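Local coordinates for protein exonuclease mut-7 homolog (Aedes aegypti, PDB 7JW2) that probably acts as a magnesium-dependent 3'-5' exoribonuclease that trims the 3' ends of Argonaute-bound microRNAs, here represented by its exonuclease domain, at residues S26-Q31 / I53-W58; S93-T98 / D124-W129; F138-H143 / V155-G160. All blocks are in the same frame, centred on the assembly; numbering follows the deposited sequence.

Contact 1: residues S26-Q31 / I53-W58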
ATOM      1  N   SER A  26       3.540  -2.918   0.866  1.00 13.31           N
ATOM      2  CA  SER A  26       3.292  -4.193   0.203  1.00 14.41           C
ATOM      3  C   SER A  26       4.359  -5.223   0.555  1.00 15.00           C
ATOM      4  O   SER A  26       4.044  -6.394   0.808  1.00 17.67           O
ATOM      5  CB  SER A  26       3.235  -3.981  -1.309  1.00 15.47           C
ATOM      6  OG  SER A  26       3.149  -5.218  -1.989  1.00 18.63           O
ATOM      7  N   ASP A  27       5.627  -4.807   0.574  1.00 13.96           N
ATOM      8  CA  ASP A  27       6.713  -5.706   0.959  1.00 14.88           C
ATOM      9  C   ASP A  27       6.657  -6.013   2.451  1.00 16.07           C
ATOM     10  O   ASP A  27       6.657  -7.184   2.858  1.00 16.97           O
ATOM     11  CB  ASP A  27       8.053  -5.067   0.573  1.00 17.28           C
ATOM     12  CG  ASP A  27       9.260  -5.876   1.030  1.00 21.57           C
ATOM     13  OD1 ASP A  27       9.117  -7.075   1.350  1.00 23.11           O
ATOM     14  OD2 ASP A  27      10.373  -5.306   1.054  1.00 20.46           O
ATOM     15  N   LEU A  28       6.563  -4.978   3.285  1.00 15.07           N
ATOM     16  CA  LEU A  28       6.741  -5.168   4.722  1.00 15.06           C
ATOM     17  C   LEU A  28       5.608  -5.957   5.357  1.00 19.00           C
ATOM     18  O   LEU A  28       5.841  -6.672   6.344  1.00 18.38           O
ATOM     19  CB  LEU A  28       6.875  -3.823   5.430  1.00 14.25           C
ATOM     20  CG  LEU A  28       8.100  -3.024   5.026  1.00 16.42           C
ATOM     21  CD1 LEU A  28       8.174  -1.751   5.859  1.00 17.17           C
ATOM     22  CD2 LEU A  28       9.381  -3.828   5.199  1.00 16.13           C
ATOM     23  N   CYS A  29       4.383  -5.835   4.838  1.00 16.32           N
ATOM     24  CA  CYS A  29       3.274  -6.530   5.479  1.00 18.34           C
ATOM     25  C   CYS A  29       3.386  -8.046   5.374  1.00 20.39           C
ATOM     26  O   CYS A  29       2.653  -8.740   6.082  1.00 21.35           O
ATOM     27  CB  CYS A  29       1.938  -6.056   4.910  1.00 22.17           C
ATOM     28  SG  CYS A  29       1.534  -6.701   3.291  1.00 19.55           S
ATOM     29  N   ARG A  30       4.282  -8.581   4.543  1.00 16.35           N
ATOM     30  CA  ARG A  30       4.483 -10.030   4.496  1.00 19.31           C
ATOM     31  C   ARG A  30       5.775 -10.492   5.145  1.00 20.16           C
ATOM     32  O   ARG A  30       6.058 -11.692   5.143  1.00 20.92           O
ATOM     33  CB  ARG A  30       4.452 -10.531   3.056  1.00 23.49           C
ATOM     34  CG  ARG A  30       3.158 -10.214   2.362  1.00 25.49           C
ATOM     35  CD  ARG A  30       1.930 -10.839   3.043  1.00 25.87           C
ATOM     36  NE  ARG A  30       2.027 -12.279   3.274  1.00 30.52           N
ATOM     37  CZ  ARG A  30       1.664 -13.204   2.389  1.00 32.17           C
ATOM     38  NH1 ARG A  30       1.186 -12.841   1.206  1.00 28.60           N
ATOM     39  NH2 ARG A  30       1.772 -14.492   2.685  1.00 33.05           N
ATOM     40  N   GLN A  31       6.563  -9.592   5.702  1.00 16.98           N
ATOM     41  CA  GLN A  31       7.799 -10.002   6.335  1.00 16.19           C
ATOM     42  C   GLN A  31       7.543 -10.534   7.736  1.00 16.50           C
ATOM     43  O   GLN A  31       6.563 -10.182   8.397  1.00 21.49           O
ATOM     44  CB  GLN A  31       8.761  -8.817   6.431  1.00 17.03           C
ATOM     45  CG  GLN A  31       9.169  -8.231   5.093  1.00 17.26           C
ATOM     46  CD  GLN A  31      10.276  -9.011   4.426  1.00 19.28           C
ATOM     47  OE1 GLN A  31      10.974  -9.806   5.073  1.00 22.80           O
ATOM     48  NE2 GLN A  31      10.453  -8.794   3.128  1.00 22.68           N
ATOM     49  N   ILE A  53      12.311   7.798   9.074  1.00 11.97           N
ATOM     50  CA  ILE A  53      12.105   6.506   9.730  1.00 12.76           C
ATOM     51  C   ILE A  53      12.626   5.428   8.793  1.00 11.97           C
ATOM     52  O   ILE A  53      12.264   5.403   7.608  1.00 14.59           O
ATOM     53  CB  ILE A  53      10.628   6.275  10.084  1.00 13.41           C
ATOM     54  CG1 ILE A  53      10.187   7.294  11.140  1.00 15.07           C
ATOM     55  CG2 ILE A  53      10.440   4.851  10.625  1.00 15.49           C
ATOM     56  CD1 ILE A  53       8.692   7.331  11.326  1.00 18.84           C
ATOM     57  N   GLN A  54      13.497   4.558   9.301  1.00 12.32           N
ATOM     58  CA  GLN A  54      14.155   3.550   8.476  1.00 11.33           C
ATOM     59  C   GLN A  54      13.662   2.158   8.862  1.00 10.95           C
ATOM     60  O   GLN A  54      13.670   1.805  10.045  1.00 13.25           O
ATOM     61  CB  GLN A  54      15.685   3.611   8.593  1.00 13.61           C
ATOM     62  CG  GLN A  54      16.340   4.976   8.330  1.00 14.87           C
ATOM     63  CD  GLN A  54      16.595   5.757   9.607  1.00 15.50           C
ATOM     64  OE1 GLN A  54      15.821   6.650   9.955  1.00 15.01           O
ATOM     65  NE2 GLN A  54      17.688   5.437  10.299  1.00 16.46           N
ATOM     66  N   LEU A  55      13.235   1.392   7.861  1.00 11.86           N
ATOM     67  CA  LEU A  55      12.728   0.035   8.051  1.00 11.92           C
ATOM     68  C   LEU A  55      13.519  -0.909   7.164  1.00 12.67           C
ATOM     69  O   LEU A  55      13.511  -0.756   5.938  1.00 14.55           O
ATOM     70  CB  LEU A  55      11.236  -0.046   7.718  1.00 14.75           C
ATOM     71  CG  LEU A  55      10.379   1.024   8.396  1.00 14.40           C
ATOM     72  CD1 LEU A  55       8.930   1.005   7.919  1.00 16.26           C
ATOM     73  CD2 LEU A  55      10.447   0.903   9.912  1.00 17.69           C
ATOM     74  N   ALA A  56      14.170  -1.901   7.777  1.00 13.24           N
ATOM     75  CA  ALA A  56      15.066  -2.806   7.067  1.00 12.80           C
ATOM     76  C   ALA A  56      14.567  -4.245   7.118  1.00 14.15           C
ATOM     77  O   ALA A  56      14.153  -4.728   8.172  1.00 16.73           O
ATOM     78  CB  ALA A  56      16.477  -2.753   7.666  1.00 15.83           C
ATOM     79  N   THR A  57      14.655  -4.922   5.984  1.00 14.03           N
ATOM     80  CA  THR A  57      14.543  -6.378   5.899  1.00 14.76           C
ATOM     81  C   THR A  57      15.899  -6.925   5.482  1.00 15.44           C
ATOM     82  O   THR A  57      16.827  -6.173   5.186  1.00 18.30           O
ATOM     83  CB  THR A  57      13.478  -6.797   4.885  1.00 19.16           C
ATOM     84  OG1 THR A  57      14.014  -6.663   3.565  1.00 17.42           O
ATOM     85  CG2 THR A  57      12.243  -5.927   4.990  1.00 19.75           C
ATOM     86  N   TRP A  58      16.018  -8.256   5.427  1.00 18.74           N
ATOM     87  CA  TRP A  58      17.284  -8.816   4.976  1.00 20.54           C
ATOM     88  C   TRP A  58      17.603  -8.447   3.534  1.00 22.72           C
ATOM     89  O   TRP A  58      18.765  -8.551   3.121  1.00 23.47           O
ATOM     90  CB  TRP A  58      17.273 -10.337   5.117  1.00 22.37           C
ATOM     91  CG  TRP A  58      17.523 -10.805   6.503  1.00 23.49           C
ATOM     92  CD1 TRP A  58      16.655 -11.472   7.305  1.00 26.11           C
ATOM     93  CD2 TRP A  58      18.724 -10.634   7.263  1.00 21.82           C
ATOM     94  NE1 TRP A  58      17.244 -11.748   8.512  1.00 27.63           N
ATOM     95  CE2 TRP A  58      18.510 -11.231   8.520  1.00 22.49           C
ATOM     96  CE3 TRP A  58      19.960 -10.037   7.000  1.00 21.91           C
ATOM     97  CZ2 TRP A  58      19.478 -11.248   9.511  1.00 22.00           C
ATOM     98  CZ3 TRP A  58      20.927 -10.064   7.984  1.00 23.24           C
ATOM     99  CH2 TRP A  58      20.678 -10.662   9.225  1.00 21.53           C
TER
HETATM  100  O   HOH W   1      12.499  -6.954   1.331  1.00 19.06           O
HETATM  101  O   HOH W   2      13.608  -9.614   6.745  1.00 28.59           O
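L28 of helix 18-28 meets L55 of strand 50-56 and the adjoining T57 with its two methyl branches. L28 CD1 lies 3.5 Å from L55 CD1, the two leucines crossing at about a right angle, and L28 CD2 lies 3.6 Å from T57 CG2. With CG anti to the carbonyl carbon (chi1 -64°), L28 spreads this fork toward the strand, and a branched, purely apolar residue suits a place where I34, Y62 and V83 also close in. L55 continues the same core, touching F36, I64 and L79. This is the packing of a helix on the central mixed sheet of the 3'-5' exonuclease domain, an RNase H-like fold.

At Q31, which closes the type I turn begun by L28, the contact becomes polar and partly solvated. T57 suits the boundary because it offers two different branches: its methyl CG2 packs against the amide of Q31, 3.7 Å from CD, whereas OG1 turns to the backbone N-H groups of D59 and D60. Q31, bent at chi2 (-81°), lays its amide across T57 at about a right angle and gives NE2 to OD1 of D27, a bond of 2.8 Å on the syn side of the carboxylate. The donor angle is 163°, nearly straight. Two waters lie between the polar groups. One donates to OD2 of D27 at 2.7 Å and accepts from OG1 of T57; the other accepts from the backbone N of W58 and lies within hydrogen-bonding reach of Q31 OE1. Y62 also hydrogen-bonds OD2 of D27, so the carboxylate is held at both oxygens, which probably helps to stabilise its negative charge. Between the two segments, then, direct touches are van der Waals, while water relays D27 to T57, each with further protein partners.

Contact 2: residues S93-T98 / D124-W129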
ATOM      1  N   SER A  93      15.116  -3.405  17.356  1.00 14.56           N
ATOM      2  CA  SER A  93      15.336  -2.005  17.694  1.00 13.35           C
ATOM      3  C   SER A  93      16.454  -1.938  18.721  1.00 14.56           C
ATOM      4  O   SER A  93      16.893  -2.957  19.254  1.00 17.83           O
ATOM      5  CB  SER A  93      14.045  -1.396  18.245  1.00 19.84           C
ATOM      6  OG  SER A  93      13.708  -2.059  19.461  1.00 20.53           O
ATOM      7  N   PHE A  94      16.934  -0.724  18.978  1.00 16.05           N
ATOM      8  CA  PHE A  94      17.857  -0.483  20.083  1.00 17.28           C
ATOM      9  C   PHE A  94      17.269   0.631  20.938  1.00 19.48           C
ATOM     10  O   PHE A  94      17.041   1.736  20.441  1.00 20.47           O
ATOM     11  CB  PHE A  94      19.262  -0.121  19.576  1.00 17.58           C
ATOM     12  CG  PHE A  94      20.335  -0.188  20.643  1.00 19.72           C
ATOM     13  CD1 PHE A  94      20.533   0.876  21.523  1.00 22.31           C
ATOM     14  CD2 PHE A  94      21.143  -1.314  20.766  1.00 20.22           C
ATOM     15  CE1 PHE A  94      21.525   0.805  22.505  1.00 22.98           C
ATOM     16  CE2 PHE A  94      22.131  -1.383  21.752  1.00 21.65           C
ATOM     17  CZ  PHE A  94      22.312  -0.324  22.614  1.00 22.97           C
ATOM     18  N   ALA A  95      16.990   0.330  22.203  1.00 21.58           N
ATOM     19  CA  ALA A  95      16.325   1.255  23.114  1.00 21.85           C
ATOM     20  C   ALA A  95      15.083   1.915  22.492  1.00 24.21           C
ATOM     21  O   ALA A  95      14.993   3.131  22.425  1.00 27.31           O
ATOM     22  CB  ALA A  95      17.306   2.315  23.600  1.00 25.40           C
ATOM     23  N   PRO A  96      14.097   1.104  22.072  1.00 24.32           N
ATOM     24  CA  PRO A  96      12.962   1.639  21.294  1.00 25.48           C
ATOM     25  C   PRO A  96      12.087   2.632  22.044  1.00 28.61           C
ATOM     26  O   PRO A  96      11.430   3.457  21.391  1.00 27.52           O
ATOM     27  CB  PRO A  96      12.168   0.375  20.939  1.00 23.33           C
ATOM     28  CG  PRO A  96      12.496  -0.599  22.031  1.00 23.74           C
ATOM     29  CD  PRO A  96      13.954  -0.334  22.325  1.00 22.28           C
ATOM     30  N   SER A  97      12.043   2.575  23.381  1.00 28.44           N
ATOM     31  CA  SER A  97      11.143   3.446  24.140  1.00 27.48           C
ATOM     32  C   SER A  97      11.383   4.915  23.836  1.00 25.76           C
ATOM     33  O   SER A  97      10.441   5.714  23.852  1.00 26.88           O
ATOM     34  CB  SER A  97      11.305   3.202  25.641  1.00 33.26           C
ATOM     35  OG  SER A  97      10.714   1.976  26.022  1.00 39.79           O
ATOM     36  N   THR A  98      12.628   5.290  23.552  1.00 25.05           N
ATOM     37  CA  THR A  98      12.937   6.682  23.263  1.00 26.15           C
ATOM     38  C   THR A  98      12.193   7.162  22.021  1.00 25.59           C
ATOM     39  O   THR A  98      11.422   8.129  22.080  1.00 28.52           O
ATOM     40  CB  THR A  98      14.446   6.858  23.099  1.00 27.40           C
ATOM     41  OG1 THR A  98      15.126   6.208  24.182  1.00 34.40           O
ATOM     42  CG2 THR A  98      14.799   8.330  23.095  1.00 29.95           C
ATOM     43  N   ASP A 124      13.943  -5.011  22.045  1.00 18.23           N
ATOM     44  CA  ASP A 124      15.053  -4.114  22.350  1.00 18.35           C
ATOM     45  C   ASP A 124      16.340  -4.931  22.403  1.00 19.07           C
ATOM     46  O   ASP A 124      16.497  -5.786  23.280  1.00 19.16           O
ATOM     47  CB  ASP A 124      14.790  -3.422  23.682  1.00 18.89           C
ATOM     48  CG  ASP A 124      15.872  -2.431  24.057  1.00 19.86           C
ATOM     49  OD1 ASP A 124      16.853  -2.267  23.290  1.00 21.09           O
ATOM     50  OD2 ASP A 124      15.723  -1.802  25.124  1.00 25.26           O
ATOM     51  N   LEU A 125      17.268  -4.676  21.476  1.00 17.41           N
ATOM     52  CA  LEU A 125      18.499  -5.467  21.478  1.00 16.89           C
ATOM     53  C   LEU A 125      19.373  -5.168  22.686  1.00 21.48           C
ATOM     54  O   LEU A 125      20.205  -6.010  23.046  1.00 20.51           O
ATOM     55  CB  LEU A 125      19.295  -5.244  20.193  1.00 17.03           C
ATOM     56  CG  LEU A 125      18.683  -5.931  18.963  1.00 17.63           C
ATOM     57  CD1 LEU A 125      19.390  -5.478  17.706  1.00 19.71           C
ATOM     58  CD2 LEU A 125      18.755  -7.448  19.086  1.00 19.32           C
ATOM     59  N   GLN A 126      19.203  -4.002  23.318  1.00 21.21           N
ATOM     60  CA  GLN A 126      19.928  -3.751  24.562  1.00 21.78           C
ATOM     61  C   GLN A 126      19.480  -4.696  25.671  1.00 27.14           C
ATOM     62  O   GLN A 126      20.293  -5.077  26.521  1.00 26.87           O
ATOM     63  CB  GLN A 126      19.747  -2.297  24.995  1.00 22.81           C
ATOM     64  CG  GLN A 126      20.741  -1.850  26.063  1.00 27.35           C
ATOM     65  CD  GLN A 126      20.748  -0.351  26.256  1.00 31.83           C
ATOM     66  OE1 GLN A 126      19.717   0.304  26.123  1.00 30.47           O
ATOM     67  NE2 GLN A 126      21.914   0.202  26.584  1.00 38.26           N
ATOM     68  N   LEU A 127      18.205  -5.097  25.674  1.00 23.52           N
ATOM     69  CA  LEU A 127      17.726  -6.072  26.651  1.00 25.68           C
ATOM     70  C   LEU A 127      18.276  -7.461  26.361  1.00 27.19           C
ATOM     71  O   LEU A 127      18.624  -8.205  27.287  1.00 26.79           O
ATOM     72  CB  LEU A 127      16.197  -6.105  26.655  1.00 26.89           C
ATOM     73  CG  LEU A 127      15.460  -4.895  27.218  1.00 30.78           C
ATOM     74  CD1 LEU A 127      13.955  -5.078  27.070  1.00 32.37           C
ATOM     75  CD2 LEU A 127      15.841  -4.671  28.673  1.00 35.89           C
ATOM     76  N   LEU A 128      18.344  -7.839  25.083  1.00 22.36           N
ATOM     77  CA  LEU A 128      18.951  -9.110  24.719  1.00 21.08           C
ATOM     78  C   LEU A 128      20.429  -9.130  25.091  1.00 22.57           C
ATOM     79  O   LEU A 128      20.931 -10.134  25.606  1.00 23.02           O
ATOM     80  CB  LEU A 128      18.759  -9.367  23.224  1.00 20.72           C
ATOM     81  CG  LEU A 128      19.396 -10.618  22.616  1.00 20.07           C
ATOM     82  CD1 LEU A 128      18.744 -11.898  23.144  1.00 19.79           C
ATOM     83  CD2 LEU A 128      19.324 -10.564  21.090  1.00 19.56           C
ATOM     84  N   TRP A 129      21.132  -8.023  24.841  1.00 21.41           N
ATOM     85  CA  TRP A 129      22.523  -7.879  25.260  1.00 23.28           C
ATOM     86  C   TRP A 129      22.681  -8.148  26.750  1.00 23.87           C
ATOM     87  O   TRP A 129      23.507  -8.971  27.161  1.00 23.66           O
ATOM     88  CB  TRP A 129      22.995  -6.468  24.908  1.00 21.25           C
ATOM     89  CG  TRP A 129      24.459  -6.208  25.030  1.00 20.73           C
ATOM     90  CD1 TRP A 129      25.418  -7.028  25.563  1.00 25.78           C
ATOM     91  CD2 TRP A 129      25.134  -5.031  24.591  1.00 25.81           C
ATOM     92  NE1 TRP A 129      26.653  -6.420  25.483  1.00 24.91           N
ATOM     93  CE2 TRP A 129      26.502  -5.191  24.895  1.00 24.83           C
ATOM     94  CE3 TRP A 129      24.710  -3.850  23.978  1.00 22.87           C
ATOM     95  CZ2 TRP A 129      27.450  -4.214  24.595  1.00 25.57           C
ATOM     96  CZ3 TRP A 129      25.653  -2.878  23.683  1.00 25.91           C
ATOM     97  CH2 TRP A 129      27.007  -3.071  23.990  1.00 27.80           C
TER
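F94 lays one face of its ring over the side chain of Q126, whose CB sits 4.2 Å from the ring centroid, 19° off the normal, in a CH-pi contact. The extended glutamine carries its amide on past the ring, with CD 4.0 Å from CZ of F94, and the two planes are inclined by 36°. Long and flexible, Q126 can offer methylenes to an aromatic face and carry its amide on toward A95, with Q149 alongside. The edge of F94 meets the edge of W129, CE2 to CE3 at 4.2 Å, and L151 and L154 of helix 151-159 pack on the phenylalanine as well.

Two parallel strands of the RNase H-like sheet end side by side here, S93 bridging to D124, the latter on an edge strand of the sheet within this chain. The pairing runs directly into helix 125-132: N of L125 donates to O of S93 at 2.8 Å.

D124 is the N-cap of that helix. Its CG, trans to the backbone N (chi1 -178°), brings OD1 between N of Q126 at 2.9 Å and N of A95 at 2.8 Å, both donors standing about 55° out of the carboxylate plane, on opposite faces. Aspartate fits here because a single carboxylate oxygen can hold both a helix start and the neighbouring loop, and the helix N-terminus probably stabilises its charge. The ring of P96 crosses the same side chain, CD 3.3 Å from CG of D124.

Contact 3: residues F138-H143 / V155-G160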
ATOM      1  N   PHE A 138      28.757 -17.512  27.204  1.00 32.09           N
ATOM      2  CA  PHE A 138      28.468 -16.723  26.013  1.00 29.44           C
ATOM      3  C   PHE A 138      29.647 -15.832  25.648  1.00 27.13           C
ATOM      4  O   PHE A 138      30.140 -15.062  26.480  1.00 29.91           O
ATOM      5  CB  PHE A 138      27.219 -15.873  26.233  1.00 27.85           C
ATOM      6  CG  PHE A 138      26.790 -15.095  25.014  1.00 22.24           C
ATOM      7  CD1 PHE A 138      27.396 -13.888  24.684  1.00 25.85           C
ATOM      8  CD2 PHE A 138      25.772 -15.571  24.201  1.00 24.66           C
ATOM      9  CE1 PHE A 138      27.004 -13.189  23.568  1.00 26.02           C
ATOM     10  CE2 PHE A 138      25.369 -14.862  23.080  1.00 23.73           C
ATOM     11  CZ  PHE A 138      25.983 -13.676  22.764  1.00 24.98           C
ATOM     12  N   ARG A 139      30.077 -15.915  24.391  1.00 23.67           N
ATOM     13  CA  ARG A 139      31.145 -15.069  23.870  1.00 26.35           C
ATOM     14  C   ARG A 139      30.698 -14.431  22.562  1.00 23.99           C
ATOM     15  O   ARG A 139      30.312 -15.131  21.625  1.00 28.14           O
ATOM     16  CB  ARG A 139      32.432 -15.869  23.629  1.00 31.55           C
ATOM     17  CG  ARG A 139      33.228 -16.226  24.874  1.00 35.12           C
ATOM     18  CD  ARG A 139      33.337 -15.069  25.864  1.00 37.66           C
ATOM     19  NE  ARG A 139      34.170 -15.425  27.013  1.00 41.69           N
ATOM     20  CZ  ARG A 139      33.830 -16.319  27.938  1.00 42.50           C
ATOM     21  NH1 ARG A 139      32.666 -16.950  27.868  1.00 41.31           N
ATOM     22  NH2 ARG A 139      34.655 -16.581  28.944  1.00 45.52           N
ATOM     23  N   PHE A 140      30.771 -13.103  22.487  1.00 26.92           N
ATOM     24  CA  PHE A 140      30.617 -12.435  21.207  1.00 25.04           C
ATOM     25  C   PHE A 140      31.758 -12.849  20.275  1.00 25.44           C
ATOM     26  O   PHE A 140      32.859 -13.176  20.738  1.00 26.36           O
ATOM     27  CB  PHE A 140      30.601 -10.919  21.399  1.00 25.25           C
ATOM     28  CG  PHE A 140      29.310 -10.397  21.967  1.00 23.51           C
ATOM     29  CD1 PHE A 140      29.197 -10.085  23.313  1.00 23.70           C
ATOM     30  CD2 PHE A 140      28.205 -10.216  21.145  1.00 22.40           C
ATOM     31  CE1 PHE A 140      28.008  -9.612  23.837  1.00 24.95           C
ATOM     32  CE2 PHE A 140      27.011  -9.734  21.661  1.00 23.08           C
ATOM     33  CZ  PHE A 140      26.910  -9.434  23.003  1.00 21.15           C
ATOM     34  N   PRO A 141      31.522 -12.875  18.960  1.00 22.71           N
ATOM     35  CA  PRO A 141      32.581 -13.316  18.033  1.00 28.58           C
ATOM     36  C   PRO A 141      33.778 -12.391  18.002  1.00 28.69           C
ATOM     37  O   PRO A 141      34.870 -12.811  17.599  1.00 25.52           O
ATOM     38  CB  PRO A 141      31.881 -13.351  16.670  1.00 27.37           C
ATOM     39  CG  PRO A 141      30.613 -12.551  16.836  1.00 25.55           C
ATOM     40  CD  PRO A 141      30.244 -12.587  18.278  1.00 23.25           C
ATOM     41  N   TYR A 142      33.600 -11.133  18.378  1.00 23.13           N
ATOM     42  CA  TYR A 142      34.713 -10.206  18.493  1.00 20.70           C
ATOM     43  C   TYR A 142      34.651  -9.660  19.903  1.00 24.94           C
ATOM     44  O   TYR A 142      34.528  -8.451  20.114  1.00 30.60           O
ATOM     45  CB  TYR A 142      34.624  -9.124  17.417  1.00 19.18           C
ATOM     46  CG  TYR A 142      34.540  -9.738  16.046  1.00 22.19           C
ATOM     47  CD1 TYR A 142      35.689 -10.054  15.331  1.00 21.02           C
ATOM     48  CD2 TYR A 142      33.306 -10.062  15.487  1.00 20.13           C
ATOM     49  CE1 TYR A 142      35.615 -10.648  14.088  1.00 23.34           C
ATOM     50  CE2 TYR A 142      33.220 -10.642  14.248  1.00 23.46           C
ATOM     51  CZ  TYR A 142      34.373 -10.945  13.548  1.00 24.51           C
ATOM     52  OH  TYR A 142      34.279 -11.533  12.303  1.00 28.92           O
ATOM     53  N   HIS A 143      34.712 -10.577  20.866  1.00 30.06           N
ATOM     54  CA  HIS A 143      34.403 -10.260  22.250  1.00 32.87           C
ATOM     55  C   HIS A 143      35.386  -9.246  22.808  1.00 35.93           C
ATOM     56  O   HIS A 143      36.574  -9.250  22.475  1.00 37.59           O
ATOM     57  CB  HIS A 143      34.421 -11.526  23.110  1.00 32.16           C
ATOM     58  CG  HIS A 143      33.562 -11.435  24.334  1.00 36.76           C
ATOM     59  ND1 HIS A 143      32.260 -11.879  24.361  1.00 35.34           N
ATOM     60  CD2 HIS A 143      33.814 -10.942  25.570  1.00 40.92           C
ATOM     61  CE1 HIS A 143      31.742 -11.664  25.557  1.00 31.06           C
ATOM     62  NE2 HIS A 143      32.667 -11.099  26.311  1.00 43.05           N
ATOM     63  N   VAL A 155      27.857  -3.323  17.610  1.00 18.68           N
ATOM     64  CA  VAL A 155      28.282  -3.620  16.246  1.00 18.07           C
ATOM     65  C   VAL A 155      29.693  -4.201  16.235  1.00 22.50           C
ATOM     66  O   VAL A 155      29.970  -5.181  15.534  1.00 21.67           O
ATOM     67  CB  VAL A 155      28.179  -2.360  15.369  1.00 19.55           C
ATOM     68  CG1 VAL A 155      28.926  -2.557  14.075  1.00 21.63           C
ATOM     69  CG2 VAL A 155      26.711  -2.055  15.074  1.00 19.78           C
ATOM     70  N   ARG A 156      30.609  -3.603  16.998  1.00 22.08           N
ATOM     71  CA  ARG A 156      31.969  -4.135  17.038  1.00 24.21           C
ATOM     72  C   ARG A 156      31.999  -5.549  17.605  1.00 24.27           C
ATOM     73  O   ARG A 156      32.667  -6.429  17.053  1.00 25.15           O
ATOM     74  CB  ARG A 156      32.876  -3.221  17.854  1.00 25.28           C
ATOM     75  CG  ARG A 156      34.362  -3.468  17.595  1.00 28.14           C
ATOM     76  CD  ARG A 156      35.190  -2.336  18.156  1.00 34.43           C
ATOM     77  NE  ARG A 156      35.114  -2.307  19.612  1.00 37.92           N
ATOM     78  CZ  ARG A 156      34.428  -1.404  20.310  1.00 34.13           C
ATOM     79  NH1 ARG A 156      33.748  -0.455  19.684  1.00 33.16           N
ATOM     80  NH2 ARG A 156      34.417  -1.457  21.636  1.00 38.43           N
ATOM     81  N   LEU A 157      31.273  -5.782  18.704  1.00 20.75           N
ATOM     82  CA  LEU A 157      31.254  -7.104  19.330  1.00 19.39           C
ATOM     83  C   LEU A 157      30.701  -8.168  18.392  1.00 22.41           C
ATOM     84  O   LEU A 157      31.170  -9.311  18.395  1.00 20.95           O
ATOM     85  CB  LEU A 157      30.423  -7.067  20.609  1.00 22.32           C
ATOM     86  CG  LEU A 157      31.009  -6.315  21.798  1.00 24.16           C
ATOM     87  CD1 LEU A 157      29.914  -5.949  22.771  1.00 25.37           C
ATOM     88  CD2 LEU A 157      32.044  -7.177  22.481  1.00 26.21           C
ATOM     89  N   CYS A 158      29.690  -7.824  17.595  1.00 20.00           N
ATOM     90  CA  CYS A 158      29.031  -8.832  16.776  1.00 18.40           C
ATOM     91  C   CYS A 158      29.624  -8.951  15.383  1.00 21.00           C
ATOM     92  O   CYS A 158      29.654 -10.051  14.827  1.00 23.79           O
ATOM     93  CB  CYS A 158      27.533  -8.523  16.648  1.00 20.56           C
ATOM     94  SG  CYS A 158      26.617  -8.656  18.173  1.00 21.16           S
ATOM     95  N   LEU A 159      30.082  -7.850  14.793  1.00 20.10           N
ATOM     96  CA  LEU A 159      30.517  -7.862  13.408  1.00 23.37           C
ATOM     97  C   LEU A 159      31.991  -7.546  13.205  1.00 24.92           C
ATOM     98  O   LEU A 159      32.475  -7.673  12.075  1.00 26.53           O
ATOM     99  CB  LEU A 159      29.678  -6.872  12.592  1.00 26.30           C
ATOM    100  CG  LEU A 159      28.170  -6.918  12.836  1.00 28.03           C
ATOM    101  CD1 LEU A 159      27.540  -5.802  12.039  1.00 29.06           C
ATOM    102  CD2 LEU A 159      27.571  -8.272  12.468  1.00 27.43           C
ATOM    103  N   GLY A 160      32.713  -7.145  14.248  1.00 22.50           N
ATOM    104  CA  GLY A 160      34.150  -6.970  14.131  1.00 23.89           C
ATOM    105  C   GLY A 160      34.581  -5.767  13.334  1.00 26.79           C
ATOM    106  O   GLY A 160      35.736  -5.702  12.896  1.00 29.14           O
TER
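The ring of F140 is sandwiched: CE1 of F138 lies over the centre of one face, and L157 occupies the other, with CB 4.1 Å from the centroid in a CH-pi contact. SG of C158 approaches obliquely, 3.7 Å from CE2 of F140, a sulfur-aromatic contact. The Y142 ring has CA of G160 over its centre at 3.5 Å from the centroid, and O of L157 and O of C158 in plane at its edge. Here the loop between helices 125-132 and 151-159 of the exonuclease domain folds back onto the C-terminal turn of the second helix.

O of L157, in that last helical turn, accepts from N of Y142 at 3.0 Å. The ring of P141 packs against the same helix end, its CG 3.3 Å from O of C158. Y142 holds CG opposite its carbonyl carbon (chi1 -55°), which turns the ring over G160. Glycine suits the helix terminus twice over, since it takes a positive phi (73°) and its lack of a side chain lets the tyrosine ring lie flat on its backbone. Within the loop, F140 N donates to ND1 of H143 at 2.7 Å, the donor only 2° out of the imidazole plane.

Overall arrangement
All three contacts belong to one exonuclease domain, but they sit at different depths. Contact 1 is buried, joining a helix to the central sheet; contact 2 is partly buried at an edge of the sheet, where strand 122-124 passes into a helix; contact 3, its centre about 19 Å from the chain centre, is partly buried, with exposed loop residues beside buried F140, L157 and C158. Contacts 1 and 2, their centres about 19 Å apart, lie on opposite sides of the chain centre and do not touch. Contacts 2 and 3 do: W129 packs on L157 and F140, linking helix 125-132 to helix 151-159. Chemistry changes accordingly, from methyl packing with bridging waters, through N-capping, to aromatic rings on a helix end.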